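Local coordinates for stress responsive alpha-beta protein (Jannaschia sp., PDB 3BB5) that is of unknown function but forms a dimer with a ferredoxin-like alpha-beta fold of the stress responsive A/B barrel family, at residues A[40-45]-A[56-61]; A[77-82]-A[88-93]; A[36-41]-A[73-78]. All blocks are in the same frame, centred on the assembly; numbering follows the deposited sequence.

How the contacts relate
All three contacts lie between the helices of the fold and the face of one antiparallel sheet they cover. Contacts 1 and 3 share helix 34-48, with centres 8 Å apart, and reach the neighbouring strands 55-62 and 75-81. They are joined by a probable hydrogen bond of 2.7 Å between His60 ND1 and Tyr75 OH. Contact 2 uses the same strand 75-81 as contact 3 but meets helix 84-92; their centres are 16 Å apart, on opposite sides of the chain's centre. Between contacts 1 and 2, Phe58 CE1 packs 3.5 Å from Phe77 CD2. A 1,2-ethanediol bound at Tyr90 in contact 2 lies about 6 Å (nearest atoms) from the side chain of Leu45 in contact 1.

Contact 1: residues A[40-45]-A[56-61]; sequences EAMAIL and TEFRHG
Met42, modelled as selenomethionine, lays its side chain along the ring of His60. Its CB sits over the centre of one ring face, 3.8 Å from the centroid and only 8° off the normal, which meets the geometry of a CH-pi contact. CG continues past the ND1 side of the ring, 3.9 Å from ND1 of His60. The chain then bends at chi2 (-53°), and SE reaches the base of the histidine, 3.7 Å from His60 CB. From there SE also faces the edge of the Phe58 ring, a Met-aromatic contact with SE 4.1 Å from Phe58 CZ. One turn on, Leu45 crosses Phe58 at about a right angle: its CB is 3.5 Å from Phe58 CZ, while its carbonyl oxygen lies over a ring face. The imidazole is gripped at both nitrogens, ND1 by Tyr75 OH and NE2 by Asp46 OD2, which fixes its rotation against Met42. The axes of segments 40-45 and 56-61 approach to 9.7 Å and run nearly antiparallel (166°); this is the helix-on-sheet packing of a ferredoxin-like alpha-beta fold, here involving an outermost strand of the chain's sheet.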
loop_
_atom_site.group_PDB
_atom_site.type_symbol
_atom_site.label_atom_id
_atom_site.label_comp_id
_atom_site.label_asym_id
_atom_site.label_seq_id
_atom_site.Cartn_x
_atom_site.Cartn_y
_atom_site.Cartn_z
ATOM N N GLU A 40 16.315 -9.744 -6.714
ATOM C CA GLU A 40 17.628 -9.281 -6.200
ATOM C C GLU A 40 17.525 -7.931 -5.471
ATOM O O GLU A 40 18.156 -7.738 -4.422
ATOM C CB GLU A 40 18.698 -9.200 -7.303
ATOM C CG GLU A 40 19.822 -10.317 -7.270
ATOM N N ALA A 41 16.755 -6.993 -6.023
ATOM C CA ALA A 41 16.522 -5.693 -5.364
ATOM C C ALA A 41 15.830 -5.869 -3.997
ATOM O O ALA A 41 16.194 -5.226 -3.041
ATOM C CB ALA A 41 15.736 -4.782 -6.252
HETATM N N MSE A 42 14.861 -6.775 -3.905
HETATM C CA MSE A 42 14.248 -7.103 -2.617
HETATM C C MSE A 42 15.220 -7.673 -1.562
HETATM O O MSE A 42 15.113 -7.278 -0.398
HETATM C CB MSE A 42 13.062 -8.056 -2.799
HETATM C CG MSE A 42 11.882 -7.462 -3.625
HETATM SE SE MSE A 42 11.222 -5.741 -3.010
HETATM C CE MSE A 42 12.320 -4.497 -3.979
ATOM N N ALA A 43 16.150 -8.561 -1.967
ATOM C CA ALA A 43 17.199 -9.071 -1.080
ATOM C C ALA A 43 18.146 -7.974 -0.663
ATOM O O ALA A 43 18.612 -7.963 0.477
ATOM C CB ALA A 43 17.997 -10.212 -1.746
ATOM N N ILE A 44 18.446 -7.056 -1.580
ATOM C CA ILE A 44 19.280 -5.896 -1.257
ATOM C C ILE A 44 18.596 -4.979 -0.193
ATOM O O ILE A 44 19.210 -4.578 0.792
ATOM C CB ILE A 44 19.702 -5.109 -2.532
ATOM C CG1 ILE A 44 20.718 -5.935 -3.342
ATOM C CG2 ILE A 44 20.264 -3.733 -2.155
ATOM C CD1 ILE A 44 20.912 -5.519 -4.836
ATOM N N LEU A 45 17.321 -4.696 -0.389
ATOM C CA LEU A 45 16.533 -3.939 0.588
ATOM C C LEU A 45 16.264 -4.644 1.935
ATOM O O LEU A 45 16.344 -3.992 2.979
ATOM C CB LEU A 45 15.265 -3.462 -0.055
ATOM C CG LEU A 45 15.463 -2.487 -1.236
ATOM C CD1 LEU A 45 14.092 -2.120 -1.821
ATOM C CD2 LEU A 45 16.244 -1.246 -0.818
ATOM N N THR A 56 11.241 0.827 10.486
ATOM C CA THR A 56 10.887 -0.120 11.509
ATOM C C THR A 56 10.428 -1.484 10.960
ATOM O O THR A 56 10.509 -2.493 11.669
ATOM C CB THR A 56 9.829 0.496 12.407
ATOM O OG1 THR A 56 8.721 0.892 11.598
ATOM C CG2 THR A 56 10.391 1.718 13.086
ATOM N N GLU A 57 9.972 -1.525 9.705
ATOM C CA GLU A 57 9.513 -2.755 9.088
ATOM C C GLU A 57 9.546 -2.643 7.559
ATOM O O GLU A 57 9.188 -1.628 6.989
ATOM C CB GLU A 57 8.115 -3.064 9.572
ATOM C CG GLU A 57 7.626 -4.470 9.255
ATOM C CD GLU A 57 6.150 -4.660 9.613
ATOM O OE1 GLU A 57 5.836 -4.773 10.835
ATOM O OE2 GLU A 57 5.306 -4.655 8.673
ATOM N N PHE A 58 10.059 -3.695 6.920
ATOM C CA PHE A 58 10.164 -3.809 5.483
ATOM C C PHE A 58 9.591 -5.173 5.072
ATOM O O PHE A 58 9.967 -6.191 5.595
ATOM C CB PHE A 58 11.607 -3.635 5.002
ATOM C CG PHE A 58 11.774 -3.874 3.509
ATOM C CD1 PHE A 58 11.387 -2.914 2.594
ATOM C CD2 PHE A 58 12.281 -5.072 3.026
ATOM C CE1 PHE A 58 11.495 -3.131 1.236
ATOM C CE2 PHE A 58 12.389 -5.287 1.672
ATOM C CZ PHE A 58 11.992 -4.301 0.771
ATOM N N ARG A 59 8.644 -5.144 4.151
ATOM C CA ARG A 59 7.896 -6.302 3.705
ATOM C C ARG A 59 7.643 -6.232 2.195
ATOM O O ARG A 59 7.405 -5.162 1.640
ATOM C CB ARG A 59 6.534 -6.329 4.406
ATOM C CG ARG A 59 6.587 -6.656 5.889
ATOM C CD ARG A 59 6.974 -8.105 6.168
ATOM N NE ARG A 59 6.581 -8.454 7.531
ATOM C CZ ARG A 59 7.267 -8.139 8.628
ATOM N NH1 ARG A 59 8.427 -7.496 8.551
ATOM N NH2 ARG A 59 6.789 -8.479 9.820
ATOM N N HIS A 60 7.686 -7.380 1.534
ATOM C CA HIS A 60 7.505 -7.443 0.088
ATOM C C HIS A 60 6.813 -8.738 -0.337
ATOM O O HIS A 60 6.951 -9.771 0.322
ATOM C CB HIS A 60 8.843 -7.260 -0.637
ATOM C CG HIS A 60 9.884 -8.273 -0.280
ATOM N ND1 HIS A 60 10.005 -9.479 -0.934
ATOM C CD2 HIS A 60 10.885 -8.241 0.635
ATOM C CE1 HIS A 60 11.025 -10.154 -0.425
ATOM N NE2 HIS A 60 11.564 -9.432 0.540
ATOM N N GLY A 61 6.059 -8.687 -1.442
ATOM C CA GLY A 61 5.509 -9.922 -1.990
ATOM C C GLY A 61 4.645 -9.749 -3.216
ATOM O O GLY A 61 4.416 -8.630 -3.637
#

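Contact 2: residues A[77-82]-A[88-93]; sequences FLCTFT and DAYAVH. With EDO (1,2-ethanediol), chain G.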
loop_
_atom_site.group_PDB
_atom_site.type_symbol
_atom_site.label_atom_id
_atom_site.label_comp_id
_atom_site.label_asym_id
_atom_site.label_seq_id
_atom_site.Cartn_x
_atom_site.Cartn_y
_atom_site.Cartn_z
ATOM N N PHE A 77 5.982 -3.551 -2.356
ATOM C CA PHE A 77 6.568 -3.563 -1.023
ATOM C C PHE A 77 6.122 -2.399 -0.182
ATOM O O PHE A 77 5.490 -1.501 -0.678
ATOM C CB PHE A 77 8.096 -3.728 -1.064
ATOM C CG PHE A 77 8.845 -2.640 -1.802
ATOM C CD1 PHE A 77 9.101 -2.756 -3.141
ATOM C CD2 PHE A 77 9.377 -1.556 -1.121
ATOM C CE1 PHE A 77 9.848 -1.796 -3.804
ATOM C CE2 PHE A 77 10.097 -0.598 -1.757
ATOM C CZ PHE A 77 10.347 -0.715 -3.104
ATOM N N LEU A 78 6.400 -2.509 1.118
ATOM C CA LEU A 78 6.002 -1.559 2.154
ATOM C C LEU A 78 7.187 -1.287 3.092
ATOM O O LEU A 78 7.775 -2.233 3.634
ATOM C CB LEU A 78 4.843 -2.105 2.990
ATOM C CG LEU A 78 4.213 -1.013 3.874
ATOM C CD1 LEU A 78 3.146 -0.153 3.078
ATOM C CD2 LEU A 78 3.620 -1.577 5.166
ATOM N N CYS A 79 7.532 -0.006 3.263
ATOM C CA CYS A 79 8.386 0.431 4.353
ATOM C C CYS A 79 7.589 1.268 5.301
ATOM O O CYS A 79 6.884 2.162 4.882
ATOM C CB CYS A 79 9.549 1.289 3.868
ATOM S SG CYS A 79 10.339 0.581 2.530
ATOM N N THR A 80 7.735 0.978 6.581
ATOM C CA THR A 80 7.171 1.778 7.644
ATOM C C THR A 80 8.316 2.626 8.226
ATOM O O THR A 80 9.290 2.066 8.670
ATOM C CB THR A 80 6.570 0.849 8.725
ATOM O OG1 THR A 80 5.521 0.067 8.135
ATOM C CG2 THR A 80 6.021 1.636 9.912
ATOM N N PHE A 81 8.179 3.952 8.211
ATOM C CA PHE A 81 9.160 4.875 8.789
ATOM C C PHE A 81 8.614 5.606 9.997
ATOM O O PHE A 81 7.424 5.912 10.083
ATOM C CB PHE A 81 9.602 5.911 7.753
ATOM C CG PHE A 81 10.237 5.313 6.531
ATOM C CD1 PHE A 81 11.512 4.811 6.586
ATOM C CD2 PHE A 81 9.549 5.239 5.322
ATOM C CE1 PHE A 81 12.113 4.260 5.467
ATOM C CE2 PHE A 81 10.159 4.692 4.213
ATOM C CZ PHE A 81 11.447 4.192 4.309
ATOM N N THR A 82 9.502 5.849 10.951
ATOM C CA THR A 82 9.189 6.641 12.113
ATOM C C THR A 82 8.734 8.053 11.715
ATOM O O THR A 82 7.849 8.618 12.328
ATOM C CB THR A 82 10.415 6.710 13.047
ATOM O OG1 THR A 82 10.620 5.419 13.623
ATOM C CG2 THR A 82 10.198 7.726 14.180
ATOM N N ASP A 88 13.897 10.016 4.276
ATOM C CA ASP A 88 14.996 10.684 3.577
ATOM C C ASP A 88 16.337 9.996 3.759
ATOM O O ASP A 88 17.143 9.973 2.849
ATOM C CB ASP A 88 15.138 12.118 4.067
ATOM C CG ASP A 88 13.925 12.980 3.755
ATOM O OD1 ASP A 88 13.133 12.638 2.843
ATOM O OD2 ASP A 88 13.779 14.001 4.450
ATOM N N ALA A 89 16.578 9.452 4.944
ATOM C CA ALA A 89 17.774 8.660 5.211
ATOM C C ALA A 89 17.822 7.464 4.289
ATOM O O ALA A 89 18.850 7.128 3.754
ATOM C CB ALA A 89 17.798 8.201 6.633
ATOM N N TYR A 90 16.662 6.849 4.075
ATOM C CA TYR A 90 16.524 5.700 3.194
ATOM C C TYR A 90 16.708 6.061 1.727
ATOM O O TYR A 90 17.426 5.378 0.998
ATOM C CB TYR A 90 15.182 5.050 3.495
ATOM C CG TYR A 90 14.601 4.131 2.449
ATOM C CD1 TYR A 90 13.791 4.624 1.466
ATOM C CD2 TYR A 90 14.791 2.771 2.508
ATOM C CE1 TYR A 90 13.219 3.806 0.554
ATOM C CE2 TYR A 90 14.242 1.953 1.590
ATOM C CZ TYR A 90 13.446 2.475 0.610
ATOM O OH TYR A 90 12.835 1.673 -0.322
ATOM N N ALA A 91 16.062 7.147 1.309
ATOM C CA ALA A 91 16.166 7.671 -0.044
ATOM C C ALA A 91 17.614 7.774 -0.511
ATOM O O ALA A 91 17.945 7.299 -1.590
ATOM C CB ALA A 91 15.522 9.036 -0.117
ATOM N N VAL A 92 18.465 8.372 0.325
ATOM C CA VAL A 92 19.802 8.745 -0.069
ATOM C C VAL A 92 20.837 7.677 0.146
ATOM O O VAL A 92 21.936 7.801 -0.354
ATOM C CB VAL A 92 20.274 10.032 0.666
ATOM C CG1 VAL A 92 19.361 11.183 0.310
ATOM C CG2 VAL A 92 20.348 9.820 2.195
ATOM N N HIS A 93 20.523 6.629 0.895
ATOM C CA HIS A 93 21.527 5.617 1.207
ATOM C C HIS A 93 21.961 4.920 -0.093
ATOM O O HIS A 93 21.103 4.581 -0.915
ATOM C CB HIS A 93 20.946 4.599 2.210
ATOM C CG HIS A 93 21.959 3.644 2.761
ATOM N ND1 HIS A 93 22.480 2.599 2.031
ATOM C CD2 HIS A 93 22.531 3.567 3.984
ATOM C CE1 HIS A 93 23.343 1.931 2.780
ATOM N NE2 HIS A 93 23.393 2.502 3.968
HETATM C C1 EDO G . 11.204 3.433 -5.133
HETATM O O1 EDO G . 11.612 4.723 -5.616
HETATM C C2 EDO G . 12.117 2.930 -4.008
HETATM O O2 EDO G . 11.547 3.165 -2.700
#
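Tyr90 reaches from helix 84-92 toward three residues of strand 75-81, Phe81, Cys79 and Phe77, which meet it in that order from the base of its side chain to its hydroxyl. At the base, Phe81 crosses it at about a right angle. The ring centroids are 5.2 Å apart and the planes are inclined at 58°, so the pair is neither a parallel stack nor a T-shaped one. The touching is done by one corner of the phenylalanine: Phe81 CZ lies over a face of the tyrosine ring, displaced toward its rim and 3.7 Å from Tyr90 CG. The adjoining Phe81 CE1 packs at the same distance, 3.7 Å, from Tyr90 CB.

Farther along, Cys79 SG approaches the ring obliquely, 4.7 Å from its centroid and 35° off the normal, a sulfur-aromatic contact. Its nearest atom there is Tyr90 OH, at 3.9 Å. That hydroxyl also meets Phe77, lying near the plane of its ring and 3.8 Å from Phe77 CE2. With CG anti to the backbone N (chi1 161°), the Tyr90 ring extends from the helix toward the strand, which lets its base meet Phe81 and its hydroxyl meet Phe77.

The hydroxyl of the buried Tyr90 finds a polar partner in a 1,2-ethanediol molecule, probably from the crystallisation liquor: Tyr90 OH and EDO O2 are 3.1 Å apart, and either could donate. The diol oxygen lies in the plane of the tyrosine ring and also near the plane of the Phe77 ring. The diol is hydrogen-bonded to His23 NE2 as well, which ties the site to strand 21-27. With Tyr90, Phe77 and His23 around it, the diol site is consistent with a pocket between the sheet and the covering helices of a ferredoxin-like fold.

Contact 3: residues A[36-41]-A[73-78]; sequences DRIMEA and YPYGFL
Helix 36-41 passes over the start of strand 75-78, with Ile38 and Tyr75 as the closest backbone pair, their CA atoms 9.1 Å apart. Segment 36-41 is regular helix (Ala41 N to Arg37 O, 2.9 Å), and its neighbouring residues Ile38 and Met39 both meet the Tyr75 ring. Ile38 touches it lightly: its CG2 branch lies 4.2 Å from Tyr75 CD1, at the near end of the ring, as the two side chains slide past each other in opposite directions. Met39, a selenomethionine, crosses the far end at about a right angle. The bend at chi2 (-44°) brings SE to 3.6 Å from Tyr75 CZ. This is a Met-aromatic contact of oblique approach, SE being 4.2 Å from the ring centroid and 38° off the normal. Chi3 (-54°) then turns the methyl so that Met39 CE lies 3.5 Å from Tyr75 OH. That hydroxyl has its polar partner in His60 ND1 of strand 55-62, so the selenium contact is an additional, apolar one. An aromatic strand residue touched obliquely by two consecutive helix residues, Ile38 from the buried interior and Met39 from the solvent-exposed margin, thus forms part of the helix-sheet interface of this ferredoxin-like fold.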
loop_
_atom_site.group_PDB
_atom_site.type_symbol
_atom_site.label_atom_id
_atom_site.label_comp_id
_atom_site.label_asym_id
_atom_site.label_seq_id
_atom_site.Cartn_x
_atom_site.Cartn_y
_atom_site.Cartn_z
ATOM N N ASP A 36 13.271 -11.455 -11.783
ATOM C CA ASP A 36 14.564 -11.852 -11.247
ATOM C C ASP A 36 15.343 -10.663 -10.679
ATOM O O ASP A 36 15.870 -10.746 -9.583
ATOM C CB ASP A 36 15.428 -12.567 -12.315
ATOM C CG ASP A 36 15.057 -14.043 -12.503
ATOM O OD1 ASP A 36 13.987 -14.483 -12.018
ATOM O OD2 ASP A 36 15.831 -14.763 -13.168
ATOM N N ARG A 37 15.410 -9.569 -11.430
ATOM C CA ARG A 37 16.154 -8.395 -11.000
ATOM C C ARG A 37 15.467 -7.754 -9.805
ATOM O O ARG A 37 16.117 -7.309 -8.871
ATOM C CB ARG A 37 16.252 -7.378 -12.141
ATOM C CG ARG A 37 17.238 -6.243 -11.830
ATOM C CD ARG A 37 17.652 -5.375 -13.035
ATOM N NE ARG A 37 17.849 -6.153 -14.253
ATOM C CZ ARG A 37 16.933 -6.304 -15.205
ATOM N NH1 ARG A 37 15.760 -5.729 -15.110
ATOM N NH2 ARG A 37 17.197 -7.042 -16.260
ATOM N N ILE A 38 14.137 -7.716 -9.857
ATOM C CA ILE A 38 13.324 -7.184 -8.751
ATOM C C ILE A 38 13.529 -7.981 -7.492
ATOM O O ILE A 38 13.596 -7.416 -6.421
ATOM C CB ILE A 38 11.832 -7.130 -9.093
ATOM C CG1 ILE A 38 11.619 -6.020 -10.145
ATOM C CG2 ILE A 38 10.986 -6.927 -7.790
ATOM C CD1 ILE A 38 10.234 -5.899 -10.747
HETATM N N MSE A 39 13.629 -9.304 -7.633
HETATM C CA MSE A 39 13.883 -10.175 -6.489
HETATM C C MSE A 39 15.290 -9.971 -5.884
HETATM O O MSE A 39 15.434 -10.021 -4.660
HETATM C CB MSE A 39 13.639 -11.660 -6.850
HETATM C CG MSE A 39 12.175 -12.043 -7.107
HETATM SE SE MSE A 39 10.818 -11.355 -5.867
HETATM C CE MSE A 39 11.595 -11.995 -4.200
ATOM N N GLU A 40 16.315 -9.744 -6.714
ATOM C CA GLU A 40 17.628 -9.281 -6.200
ATOM C C GLU A 40 17.525 -7.931 -5.471
ATOM O O GLU A 40 18.156 -7.738 -4.422
ATOM C CB GLU A 40 18.698 -9.200 -7.303
ATOM C CG GLU A 40 19.822 -10.317 -7.270
ATOM N N ALA A 41 16.755 -6.993 -6.023
ATOM C CA ALA A 41 16.522 -5.693 -5.364
ATOM C C ALA A 41 15.830 -5.869 -3.997
ATOM O O ALA A 41 16.194 -5.226 -3.041
ATOM C CB ALA A 41 15.736 -4.782 -6.252
ATOM N N TYR A 73 -0.255 -4.210 -11.234
ATOM C CA TYR A 73 0.874 -4.242 -10.286
ATOM C C TYR A 73 0.987 -5.599 -9.658
ATOM O O TYR A 73 0.389 -5.836 -8.611
ATOM C CB TYR A 73 0.646 -3.246 -9.173
ATOM C CG TYR A 73 0.508 -1.844 -9.652
ATOM C CD1 TYR A 73 1.608 -1.184 -10.226
ATOM C CD2 TYR A 73 -0.717 -1.158 -9.541
ATOM C CE1 TYR A 73 1.492 0.111 -10.680
ATOM C CE2 TYR A 73 -0.835 0.144 -9.988
ATOM C CZ TYR A 73 0.279 0.777 -10.554
ATOM O OH TYR A 73 0.192 2.073 -11.016
ATOM N N PRO A 74 1.749 -6.499 -10.280
ATOM C CA PRO A 74 1.788 -7.839 -9.756
ATOM C C PRO A 74 2.719 -8.021 -8.514
ATOM O O PRO A 74 2.726 -9.100 -7.939
ATOM C CB PRO A 74 2.285 -8.651 -10.959
ATOM C CG PRO A 74 3.172 -7.722 -11.658
ATOM C CD PRO A 74 2.577 -6.360 -11.487
ATOM N N TYR A 75 3.468 -6.988 -8.115
ATOM C CA TYR A 75 4.438 -7.108 -7.000
ATOM C C TYR A 75 4.611 -5.758 -6.307
ATOM O O TYR A 75 4.556 -4.704 -6.940
ATOM C CB TYR A 75 5.810 -7.662 -7.496
ATOM C CG TYR A 75 6.637 -8.347 -6.398
ATOM C CD1 TYR A 75 7.500 -7.617 -5.598
ATOM C CD2 TYR A 75 6.514 -9.704 -6.134
ATOM C CE1 TYR A 75 8.230 -8.196 -4.613
ATOM C CE2 TYR A 75 7.249 -10.301 -5.117
ATOM C CZ TYR A 75 8.103 -9.533 -4.361
ATOM O OH TYR A 75 8.842 -10.089 -3.338
ATOM N N GLY A 76 4.795 -5.777 -4.991
ATOM C CA GLY A 76 4.987 -4.531 -4.267
ATOM C C GLY A 76 5.686 -4.684 -2.957
ATOM O O GLY A 76 6.005 -5.793 -2.513
ATOM N N PHE A 77 5.982 -3.551 -2.356
ATOM C CA PHE A 77 6.568 -3.563 -1.023
ATOM C C PHE A 77 6.122 -2.399 -0.182
ATOM O O PHE A 77 5.490 -1.501 -0.678
ATOM C CB PHE A 77 8.096 -3.728 -1.064
ATOM C CG PHE A 77 8.845 -2.640 -1.802
ATOM C CD1 PHE A 77 9.101 -2.756 -3.141
ATOM C CD2 PHE A 77 9.377 -1.556 -1.121
ATOM C CE1 PHE A 77 9.848 -1.796 -3.804
ATOM C CE2 PHE A 77 10.097 -0.598 -1.757
ATOM C CZ PHE A 77 10.347 -0.715 -3.104
ATOM N N LEU A 78 6.400 -2.509 1.118
ATOM C CA LEU A 78 6.002 -1.559 2.154
ATOM C C LEU A 78 7.187 -1.287 3.092
ATOM O O LEU A 78 7.775 -2.233 3.634
ATOM C CB LEU A 78 4.843 -2.105 2.990
ATOM C CG LEU A 78 4.213 -1.013 3.874
ATOM C CD1 LEU A 78 3.146 -0.153 3.078
ATOM C CD2 LEU A 78 3.620 -1.577 5.166
#